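Local structure of fructuronate-tagaturonate epimerase UxaE from Cohnella laeviribosi in complex with 1 glycerol (Cohnella laeviribosi, 6IL9) at residues G307-Y315 and N432-I440; N371-T382 and F461-Y472. The protein probably interconverts fructuronate and tagaturonate by epimerisation, using a zinc-bearing TIM barrel. One frame throughout, in Å; residues are numbered along the deposited sequence.

Both contacts belong to the helices and loops that follow the sixth and eighth strands of the TIM barrel (300-302 and 363-367), and their centres lie about 20 Å apart. Along the chain their segments alternate: 307-315, in the loop after strand 300-302, comes first, then helix segment 371-382, helix 432-440 and finally 461-472. Helix 369-382 ties the two together, since it packs against helix 432-440 through Leu373 while carrying one side of contact 2. Trp372 NE1 also makes a probable hydrogen bond to Leu438 O, 2.8 Å away. Contact 1 reaches the zinc side of the barrel, whereas contact 2 is helix packing farther from the chain's centre.

Contact 1: G307-Y315 and N432-I440; sequences GEFQKGIDY and NDARQLLHI
Gln436 reaches from helix 432-440 into the turn of 307-315 and spends both hydrogens of its amide nitrogen there. NE2 donates to Lys311 O at 2.9 Å and to Gln310 OE1 at 3.0 Å, the latter almost straight (173°). Both acceptors lie in the plane of the Gln436 amide, and the two glutamine amides are nearly coplanar, 14° apart. The Gln436 chain runs extended beyond CG to get there, and OE1 is taken by Thr409. With an alanine here, Lys311 O and Gln310 OE1 would probably lose their shared donor and Thr409 its amide partner, leaving the Gln310 amide less firmly held. One residue earlier, Arg435 NE donates in the carbonyl plane to Gly312 O at 2.9 Å, while its NH2 forms a salt bridge with Asp347. Lys311 lays CB over the centre of the His439 ring, a CH-pi contact of 3.5 Å to the centroid; His439 NE2 hydrogen-bonds the phosphoserine at position 346. The lysine chain then bends at chi2 (-54°), its CD still beside the imidazole, and NZ goes on to Ser344 and a glycerol. Ile440 CD1 meets the same CB, and Ile313 CG2 rests against Asn432. A water bridges Asn432 OD1 and Asp314 N. Gln310 to Ile313 form a type II beta turn, with Gly312 at positive phi, held against helix 432-440 beside the zinc site of the TIM barrel.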
loop_
_atom_site.group_PDB
_atom_site.type_symbol
_atom_site.label_atom_id
_atom_site.label_comp_id
_atom_site.label_asym_id
_atom_site.label_seq_id
_atom_site.Cartn_x
_atom_site.Cartn_y
_atom_site.Cartn_z
ATOM N N GLY A 307 20.092 -0.905 7.249
ATOM C CA GLY A 307 20.019 0.366 6.532
ATOM C C GLY A 307 18.708 1.088 6.799
ATOM O O GLY A 307 18.030 0.846 7.801
ATOM N N GLU A 308 18.344 1.993 5.889
ATOM C CA GLU A 308 17.094 2.729 6.044
ATOM C C GLU A 308 16.287 2.748 4.753
ATOM O O GLU A 308 16.836 2.925 3.663
ATOM C CB GLU A 308 17.335 4.174 6.479
ATOM C CG GLU A 308 18.097 4.310 7.772
ATOM C CD GLU A 308 18.255 5.770 8.148
ATOM O OE1 GLU A 308 17.224 6.464 8.241
ATOM O OE2 GLU A 308 19.405 6.214 8.330
ATOM N N PHE A 309 14.974 2.598 4.908
ATOM C CA PHE A 309 13.978 2.689 3.838
ATOM C C PHE A 309 13.076 3.866 4.174
ATOM O O PHE A 309 11.990 3.675 4.732
ATOM C CB PHE A 309 13.144 1.385 3.730
ATOM C CG PHE A 309 13.804 0.274 2.957
ATOM C CD1 PHE A 309 14.946 -0.362 3.439
ATOM C CD2 PHE A 309 13.245 -0.163 1.768
ATOM C CE1 PHE A 309 15.530 -1.400 2.711
ATOM C CE2 PHE A 309 13.824 -1.192 1.029
ATOM C CZ PHE A 309 14.975 -1.809 1.511
ATOM N N GLN A 310 13.511 5.081 3.830
ATOM C CA GLN A 310 12.718 6.276 4.078
ATOM C C GLN A 310 11.788 6.553 2.900
ATOM O O GLN A 310 12.051 6.149 1.761
ATOM C CB GLN A 310 13.611 7.493 4.302
ATOM C CG GLN A 310 14.422 7.418 5.589
ATOM C CD GLN A 310 15.143 8.704 5.867
ATOM O OE1 GLN A 310 14.719 9.768 5.422
ATOM N NE2 GLN A 310 16.235 8.625 6.621
ATOM N N LYS A 311 10.703 7.270 3.189
ATOM C CA LYS A 311 9.762 7.651 2.142
ATOM C C LYS A 311 10.427 8.535 1.091
ATOM O O LYS A 311 11.148 9.482 1.421
ATOM C CB LYS A 311 8.573 8.410 2.737
ATOM C CG LYS A 311 7.767 7.639 3.760
ATOM C CD LYS A 311 7.299 6.308 3.202
ATOM C CE LYS A 311 6.272 5.670 4.149
ATOM N NZ LYS A 311 6.139 4.212 3.941
ATOM N N GLY A 312 10.155 8.232 -0.186
ATOM C CA GLY A 312 10.402 9.146 -1.287
ATOM C C GLY A 312 11.744 8.999 -1.962
ATOM O O GLY A 312 11.946 9.556 -3.055
ATOM N N ILE A 313 12.666 8.259 -1.357
ATOM C CA ILE A 313 14.048 8.235 -1.796
ATOM C C ILE A 313 14.506 6.789 -1.937
ATOM O O ILE A 313 13.825 5.855 -1.520
ATOM C CB ILE A 313 14.949 8.993 -0.811
ATOM C CG1 ILE A 313 14.866 8.351 0.578
ATOM C CG2 ILE A 313 14.534 10.468 -0.767
ATOM C CD1 ILE A 313 16.047 8.795 1.488
ATOM N N ASP A 314 15.697 6.621 -2.506
ATOM C CA ASP A 314 16.326 5.309 -2.613
ATOM C C ASP A 314 16.959 4.896 -1.279
ATOM O O ASP A 314 16.998 5.659 -0.308
ATOM C CB ASP A 314 17.381 5.329 -3.730
ATOM C CG ASP A 314 17.615 3.965 -4.373
ATOM O OD1 ASP A 314 17.220 2.934 -3.814
ATOM O OD2 ASP A 314 18.225 3.930 -5.460
ATOM N N TYR A 315 17.453 3.659 -1.252
ATOM C CA TYR A 315 18.048 3.048 -0.064
ATOM C C TYR A 315 19.169 3.892 0.544
ATOM O O TYR A 315 19.961 4.512 -0.169
ATOM C CB TYR A 315 18.597 1.672 -0.456
ATOM C CG TYR A 315 19.252 0.897 0.666
ATOM C CD1 TYR A 315 18.493 0.357 1.704
ATOM C CD2 TYR A 315 20.626 0.662 0.664
ATOM C CE1 TYR A 315 19.084 -0.370 2.718
ATOM C CE2 TYR A 315 21.226 -0.065 1.670
ATOM C CZ TYR A 315 20.447 -0.584 2.704
ATOM O OH TYR A 315 21.034 -1.321 3.723
ATOM N N ASN A 432 15.843 14.401 -3.639
ATOM C CA ASN A 432 15.551 13.692 -2.396
ATOM C C ASN A 432 14.749 14.552 -1.430
ATOM O O ASN A 432 13.709 14.126 -0.907
ATOM C CB ASN A 432 16.845 13.258 -1.706
ATOM C CG ASN A 432 17.520 12.107 -2.396
ATOM O OD1 ASN A 432 16.912 11.397 -3.203
ATOM N ND2 ASN A 432 18.791 11.900 -2.071
ATOM N N ASP A 433 15.240 15.754 -1.145
ATOM C CA ASP A 433 14.688 16.474 -0.009
ATOM C C ASP A 433 13.324 17.057 -0.338
ATOM O O ASP A 433 12.391 16.918 0.456
ATOM C CB ASP A 433 15.677 17.542 0.460
ATOM C CG ASP A 433 16.970 16.919 0.961
ATOM O OD1 ASP A 433 16.958 16.267 2.029
ATOM O OD2 ASP A 433 17.989 17.018 0.256
ATOM N N ALA A 434 13.175 17.677 -1.512
ATOM C CA ALA A 434 11.857 18.179 -1.908
ATOM C C ALA A 434 10.838 17.043 -2.027
ATOM O O ALA A 434 9.669 17.211 -1.662
ATOM C CB ALA A 434 11.952 18.954 -3.225
ATOM N N ARG A 435 11.252 15.884 -2.551
ATOM C CA ARG A 435 10.333 14.745 -2.591
ATOM C C ARG A 435 9.838 14.390 -1.193
ATOM O O ARG A 435 8.638 14.170 -0.984
ATOM C CB ARG A 435 10.996 13.532 -3.250
ATOM C CG ARG A 435 10.996 13.598 -4.774
ATOM C CD ARG A 435 11.617 12.349 -5.384
ATOM N NE ARG A 435 10.810 11.144 -5.174
ATOM C CZ ARG A 435 9.749 10.813 -5.902
ATOM N NH1 ARG A 435 9.357 11.605 -6.893
ATOM N NH2 ARG A 435 9.074 9.688 -5.637
ATOM N N GLN A 436 10.745 14.335 -0.211
ATOM C CA GLN A 436 10.303 13.991 1.138
ATOM C C GLN A 436 9.398 15.069 1.719
ATOM O O GLN A 436 8.432 14.761 2.429
ATOM C CB GLN A 436 11.508 13.766 2.044
ATOM C CG GLN A 436 12.305 12.535 1.642
ATOM C CD GLN A 436 13.197 12.061 2.759
ATOM O OE1 GLN A 436 13.927 12.853 3.359
ATOM N NE2 GLN A 436 13.147 10.771 3.055
ATOM N N LEU A 437 9.697 16.333 1.412
ATOM C CA LEU A 437 8.887 17.447 1.892
ATOM C C LEU A 437 7.441 17.287 1.455
ATOM O O LEU A 437 6.518 17.424 2.265
ATOM C CB LEU A 437 9.464 18.756 1.357
ATOM C CG LEU A 437 8.613 20.015 1.509
ATOM C CD1 LEU A 437 8.553 20.406 2.980
ATOM C CD2 LEU A 437 9.179 21.147 0.650
ATOM N N LEU A 438 7.230 16.989 0.171
ATOM C CA LEU A 438 5.872 16.844 -0.350
ATOM C C LEU A 438 5.267 15.485 -0.005
ATOM O O LEU A 438 4.044 15.384 0.156
ATOM C CB LEU A 438 5.868 17.065 -1.871
ATOM C CG LEU A 438 5.693 18.505 -2.392
ATOM C CD1 LEU A 438 4.316 19.040 -2.064
ATOM C CD2 LEU A 438 6.770 19.467 -1.848
ATOM N N HIS A 439 6.096 14.445 0.135
ATOM C CA HIS A 439 5.583 13.095 0.382
ATOM C C HIS A 439 4.815 13.059 1.693
ATOM O O HIS A 439 3.685 12.568 1.755
ATOM C CB HIS A 439 6.758 12.101 0.417
ATOM C CG HIS A 439 6.365 10.650 0.428
ATOM N ND1 HIS A 439 5.587 10.082 1.419
ATOM C CD2 HIS A 439 6.690 9.640 -0.418
ATOM C CE1 HIS A 439 5.433 8.793 1.173
ATOM N NE2 HIS A 439 6.096 8.496 0.065
ATOM N N ILE A 440 5.411 13.623 2.742
ATOM C CA ILE A 440 4.950 13.428 4.105
ATOM C C ILE A 440 3.877 14.437 4.504
ATOM O O ILE A 440 3.132 14.189 5.464
ATOM C CB ILE A 440 6.221 13.472 4.978
ATOM C CG1 ILE A 440 6.871 12.097 5.080
ATOM C CG2 ILE A 440 6.007 14.043 6.319
ATOM C CD1 ILE A 440 7.393 11.545 3.830
HETATM O O HOH W 1 17.435 8.697 -3.535
#

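Contact 2: N371-T382 and F461-Y472; sequences NWLEAVRIVAKT and FFRTLSEREEDY
Phe461 sits as a knob in a hole formed by Trp372, Ala375, Val376 and Val379. With CG anti to the backbone N (chi1 178°), its ring reaches over to helix 371-382, where CZ comes 3.6 Å from Ala375 CB. The Trp372 six-membered ring leans obliquely against it, planes 41° apart, with Trp372 CZ3 close to Phe461 CZ. Leu465 fills in beside the knob: its CD2 lies over one face of the Phe461 ring and meets Val379 CG2 at 3.7 Å, while CD1 touches Ala375 CB and lies over a face of the Tyr472 ring. Thus one leucine is wedged between two aromatic rings. Tyr472 CE1 lies 3.7 Å from Ala375 CB, and the tyrosine hydroxyl donates to Asn371 O at 2.7 Å, from above the carbonyl plane; the weak helical bond from Ala375 N shares that oxygen. Outward, Ile378 splits its branches, CG2 against Arg468 CB at 3.7 Å and CD1 against Asp471 CB. At the polar edge the Arg468 chain, bent at chi2 and chi3, offers a guanidinium face to Thr382 CG2, which lies 3.5 Å above the plane, offset toward the rim. The same guanidinium grips Asp471 OD2 side-on with NE and NH2, the latter at 3.1 Å. Helix 371-382 crosses 461-467 at 85°, their axes 9.9 Å apart, and is flanked by helices 384-402 and 432-440; beyond Arg468 the chain enters helix 469-487, while the Glu469 carboxylate and the backbone O of Ser466 both meet Lys35 of the antiparallel five-stranded sheet.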
loop_
_atom_site.group_PDB
_atom_site.type_symbol
_atom_site.label_atom_id
_atom_site.label_comp_id
_atom_site.label_asym_id
_atom_site.label_seq_id
_atom_site.Cartn_x
_atom_site.Cartn_y
_atom_site.Cartn_z
ATOM N N ASN A 371 2.735 7.526 -5.523
ATOM C CA ASN A 371 1.645 7.782 -6.453
ATOM C C ASN A 371 1.039 9.162 -6.230
ATOM O O ASN A 371 0.579 9.808 -7.186
ATOM C CB ASN A 371 0.618 6.655 -6.304
ATOM C CG ASN A 371 1.245 5.290 -6.530
ATOM O OD1 ASN A 371 1.835 5.046 -7.583
ATOM N ND2 ASN A 371 1.151 4.408 -5.543
ATOM N N TRP A 372 1.063 9.631 -4.977
ATOM C CA TRP A 372 0.722 11.014 -4.669
ATOM C C TRP A 372 1.783 11.968 -5.215
ATOM O O TRP A 372 1.456 13.028 -5.759
ATOM C CB TRP A 372 0.545 11.149 -3.148
ATOM C CG TRP A 372 1.021 12.417 -2.499
ATOM C CD1 TRP A 372 2.184 12.597 -1.787
ATOM C CD2 TRP A 372 0.322 13.663 -2.443
ATOM N NE1 TRP A 372 2.260 13.888 -1.320
ATOM C CE2 TRP A 372 1.122 14.560 -1.698
ATOM C CE3 TRP A 372 -0.906 14.109 -2.943
ATOM C CZ2 TRP A 372 0.736 15.886 -1.455
ATOM C CZ3 TRP A 372 -1.291 15.419 -2.693
ATOM C CH2 TRP A 372 -0.466 16.294 -1.964
ATOM N N LEU A 373 3.064 11.600 -5.115
ATOM C CA LEU A 373 4.085 12.502 -5.636
ATOM C C LEU A 373 4.004 12.630 -7.155
ATOM O O LEU A 373 4.349 13.683 -7.701
ATOM C CB LEU A 373 5.486 12.039 -5.216
ATOM C CG LEU A 373 5.859 12.220 -3.746
ATOM C CD1 LEU A 373 7.306 11.769 -3.509
ATOM C CD2 LEU A 373 5.676 13.668 -3.266
ATOM N N GLU A 374 3.554 11.587 -7.862
ATOM C CA GLU A 374 3.358 11.746 -9.302
ATOM C C GLU A 374 2.221 12.708 -9.611
ATOM O O GLU A 374 2.269 13.412 -10.625
ATOM C CB GLU A 374 3.085 10.403 -9.966
ATOM C CG GLU A 374 4.315 9.509 -10.047
ATOM C CD GLU A 374 5.491 10.156 -10.756
ATOM O OE1 GLU A 374 5.291 10.872 -11.771
ATOM O OE2 GLU A 374 6.637 9.935 -10.297
ATOM N N ALA A 375 1.200 12.754 -8.757
ATOM C CA ALA A 375 0.143 13.748 -8.935
ATOM C C ALA A 375 0.676 15.152 -8.678
ATOM O O ALA A 375 0.366 16.096 -9.424
ATOM C CB ALA A 375 -1.036 13.430 -8.008
ATOM N N VAL A 376 1.498 15.303 -7.636
ATOM C CA VAL A 376 2.138 16.589 -7.368
ATOM C C VAL A 376 3.000 17.010 -8.552
ATOM O O VAL A 376 3.009 18.186 -8.945
ATOM C CB VAL A 376 2.961 16.517 -6.067
ATOM C CG1 VAL A 376 3.805 17.796 -5.904
ATOM C CG2 VAL A 376 2.050 16.335 -4.862
ATOM N N ARG A 377 3.727 16.059 -9.145
ATOM C CA ARG A 377 4.542 16.371 -10.314
ATOM C C ARG A 377 3.686 16.907 -11.461
ATOM O O ARG A 377 4.089 17.844 -12.158
ATOM C CB ARG A 377 5.317 15.131 -10.754
ATOM C CG ARG A 377 6.420 15.426 -11.742
ATOM C CD ARG A 377 6.790 14.176 -12.528
ATOM N NE ARG A 377 7.267 13.055 -11.712
ATOM C CZ ARG A 377 8.507 12.936 -11.237
ATOM N NH1 ARG A 377 9.402 13.890 -11.451
ATOM N NH2 ARG A 377 8.850 11.866 -10.532
ATOM N N ILE A 378 2.496 16.336 -11.666
ATOM C CA ILE A 378 1.604 16.873 -12.694
ATOM C C ILE A 378 1.231 18.319 -12.375
ATOM O O ILE A 378 1.149 19.166 -13.277
ATOM C CB ILE A 378 0.349 15.992 -12.832
ATOM C CG1 ILE A 378 0.711 14.627 -13.412
ATOM C CG2 ILE A 378 -0.719 16.709 -13.693
ATOM C CD1 ILE A 378 1.323 14.663 -14.775
ATOM N N VAL A 379 0.972 18.619 -11.099
ATOM C CA VAL A 379 0.638 19.990 -10.713
ATOM C C VAL A 379 1.819 20.917 -10.982
ATOM O O VAL A 379 1.658 22.021 -11.520
ATOM C CB VAL A 379 0.192 20.049 -9.237
ATOM C CG1 VAL A 379 -0.001 21.501 -8.788
ATOM C CG2 VAL A 379 -1.092 19.264 -9.037
ATOM N N ALA A 380 3.031 20.483 -10.621
ATOM C CA ALA A 380 4.202 21.305 -10.919
ATOM C C ALA A 380 4.317 21.596 -12.415
ATOM O O ALA A 380 4.708 22.702 -12.810
ATOM C CB ALA A 380 5.476 20.627 -10.414
ATOM N N LYS A 381 3.962 20.622 -13.262
ATOM C CA LYS A 381 4.106 20.779 -14.709
ATOM C C LYS A 381 2.994 21.613 -15.334
ATOM O O LYS A 381 3.237 22.318 -16.319
ATOM C CB LYS A 381 4.129 19.410 -15.394
ATOM C CG LYS A 381 5.404 18.617 -15.166
ATOM C CD LYS A 381 5.327 17.244 -15.808
ATOM C CE LYS A 381 6.584 16.433 -15.524
ATOM N NZ LYS A 381 7.718 16.861 -16.376
ATOM N N THR A 382 1.773 21.530 -14.806
ATOM C CA THR A 382 0.608 22.086 -15.486
ATOM C C THR A 382 -0.100 23.187 -14.713
ATOM O O THR A 382 -0.909 23.912 -15.307
ATOM C CB THR A 382 -0.414 20.979 -15.788
ATOM O OG1 THR A 382 -0.944 20.486 -14.553
ATOM C CG2 THR A 382 0.239 19.843 -16.546
ATOM N N PHE A 461 -6.574 21.138 -6.625
ATOM C CA PHE A 461 -5.706 19.998 -6.916
ATOM C C PHE A 461 -6.446 18.932 -7.720
ATOM O O PHE A 461 -5.955 18.454 -8.753
ATOM C CB PHE A 461 -5.171 19.418 -5.601
ATOM C CG PHE A 461 -4.288 18.202 -5.773
ATOM C CD1 PHE A 461 -2.926 18.340 -6.003
ATOM C CD2 PHE A 461 -4.814 16.929 -5.667
ATOM C CE1 PHE A 461 -2.114 17.220 -6.151
ATOM C CE2 PHE A 461 -4.005 15.816 -5.803
ATOM C CZ PHE A 461 -2.654 15.969 -6.047
ATOM N N PHE A 462 -7.629 18.531 -7.252
ATOM C CA PHE A 462 -8.351 17.486 -7.967
ATOM C C PHE A 462 -8.865 17.992 -9.307
ATOM O O PHE A 462 -8.956 17.221 -10.266
ATOM C CB PHE A 462 -9.483 16.937 -7.093
ATOM C CG PHE A 462 -9.012 15.897 -6.119
ATOM C CD1 PHE A 462 -8.728 14.612 -6.551
ATOM C CD2 PHE A 462 -8.792 16.219 -4.792
ATOM C CE1 PHE A 462 -8.261 13.645 -5.661
ATOM C CE2 PHE A 462 -8.328 15.264 -3.898
ATOM C CZ PHE A 462 -8.060 13.975 -4.336
ATOM N N ARG A 463 -9.161 19.289 -9.405
ATOM C CA ARG A 463 -9.573 19.846 -10.686
ATOM C C ARG A 463 -8.453 19.732 -11.718
ATOM O O ARG A 463 -8.695 19.316 -12.858
ATOM C CB ARG A 463 -10.007 21.301 -10.490
ATOM C CG ARG A 463 -10.994 21.831 -11.504
ATOM C CD ARG A 463 -11.916 22.873 -10.855
ATOM N NE ARG A 463 -11.168 23.907 -10.137
ATOM C CZ ARG A 463 -11.384 24.262 -8.870
ATOM N NH1 ARG A 463 -12.338 23.676 -8.159
ATOM N NH2 ARG A 463 -10.650 25.218 -8.313
ATOM N N THR A 464 -7.211 20.069 -11.340
ATOM C CA THR A 464 -6.145 19.929 -12.331
ATOM C C THR A 464 -5.852 18.467 -12.628
ATOM O O THR A 464 -5.538 18.132 -13.771
ATOM C CB THR A 464 -4.853 20.645 -11.916
ATOM O OG1 THR A 464 -4.029 19.773 -11.140
ATOM C CG2 THR A 464 -5.132 21.914 -11.157
ATOM N N LEU A 465 -5.974 17.578 -11.639
ATOM C CA LEU A 465 -5.673 16.176 -11.921
ATOM C C LEU A 465 -6.734 15.551 -12.821
ATOM O O LEU A 465 -6.415 14.681 -13.641
ATOM C CB LEU A 465 -5.513 15.387 -10.623
ATOM C CG LEU A 465 -4.062 15.216 -10.134
ATOM C CD1 LEU A 465 -3.295 14.255 -11.038
ATOM C CD2 LEU A 465 -3.357 16.569 -10.108
ATOM N N SER A 466 -7.985 15.998 -12.709
ATOM C CA SER A 466 -9.010 15.537 -13.640
ATOM C C SER A 466 -8.759 16.077 -15.048
ATOM O O SER A 466 -8.865 15.337 -16.032
ATOM C CB SER A 466 -10.391 15.949 -13.134
ATOM O OG SER A 466 -11.401 15.525 -14.028
ATOM N N GLU A 467 -8.409 17.365 -15.161
ATOM C CA GLU A 467 -8.087 17.931 -16.465
ATOM C C GLU A 467 -6.889 17.237 -17.097
ATOM O O GLU A 467 -6.800 17.155 -18.325
ATOM C CB GLU A 467 -7.819 19.437 -16.334
ATOM C CG GLU A 467 -9.042 20.251 -15.946
ATOM C CD GLU A 467 -8.698 21.620 -15.362
ATOM O OE1 GLU A 467 -9.638 22.338 -14.950
ATOM O OE2 GLU A 467 -7.496 21.981 -15.306
ATOM N N ARG A 468 -5.963 16.732 -16.284
ATOM C CA ARG A 468 -4.738 16.106 -16.774
ATOM C C ARG A 468 -4.740 14.603 -16.506
ATOM O O ARG A 468 -3.699 13.997 -16.247
ATOM C CB ARG A 468 -3.504 16.749 -16.141
ATOM C CG ARG A 468 -3.543 18.270 -16.046
ATOM C CD ARG A 468 -3.798 18.923 -17.380
ATOM N NE ARG A 468 -2.696 18.700 -18.301
ATOM C CZ ARG A 468 -2.254 19.611 -19.164
ATOM N NH1 ARG A 468 -2.818 20.810 -19.209
ATOM N NH2 ARG A 468 -1.244 19.320 -19.976
ATOM N N GLU A 469 -5.923 13.996 -16.577
ATOM C CA GLU A 469 -6.067 12.569 -16.300
ATOM C C GLU A 469 -5.152 11.723 -17.184
ATOM O O GLU A 469 -4.524 10.766 -16.704
ATOM C CB GLU A 469 -7.534 12.174 -16.488
ATOM C CG GLU A 469 -7.833 10.693 -16.427
ATOM C CD GLU A 469 -9.331 10.423 -16.509
ATOM O OE1 GLU A 469 -9.747 9.566 -17.322
ATOM O OE2 GLU A 469 -10.086 11.085 -15.752
ATOM N N GLU A 470 -5.055 12.058 -18.475
ATOM C CA GLU A 470 -4.211 11.263 -19.358
ATOM C C GLU A 470 -2.737 11.435 -19.010
ATOM O O GLU A 470 -1.970 10.468 -19.053
ATOM C CB GLU A 470 -4.461 11.633 -20.820
ATOM C CG GLU A 470 -5.397 10.674 -21.534
ATOM C CD GLU A 470 -5.466 10.937 -23.031
ATOM O OE1 GLU A 470 -6.021 10.080 -23.752
ATOM O OE2 GLU A 470 -4.967 11.995 -23.484
ATOM N N ASP A 471 -2.325 12.656 -18.651
ATOM C CA ASP A 471 -0.939 12.877 -18.243
ATOM C C ASP A 471 -0.615 12.109 -16.972
ATOM O O ASP A 471 0.472 11.539 -16.855
ATOM C CB ASP A 471 -0.662 14.367 -18.015
ATOM C CG ASP A 471 -0.613 15.171 -19.303
ATOM O OD1 ASP A 471 -0.645 14.583 -20.402
ATOM O OD2 ASP A 471 -0.533 16.413 -19.205
ATOM N N TYR A 472 -1.530 12.121 -15.995
ATOM C CA TYR A 472 -1.277 11.421 -14.737
ATOM C C TYR A 472 -1.133 9.923 -14.971
ATOM O O TYR A 472 -0.232 9.276 -14.415
ATOM C CB TYR A 472 -2.409 11.713 -13.736
ATOM C CG TYR A 472 -2.226 11.085 -12.347
ATOM C CD1 TYR A 472 -1.010 11.172 -11.670
ATOM C CD2 TYR A 472 -3.277 10.425 -11.715
ATOM C CE1 TYR A 472 -0.850 10.609 -10.409
ATOM C CE2 TYR A 472 -3.121 9.857 -10.446
ATOM C CZ TYR A 472 -1.902 9.965 -9.796
ATOM O OH TYR A 472 -1.710 9.417 -8.536
#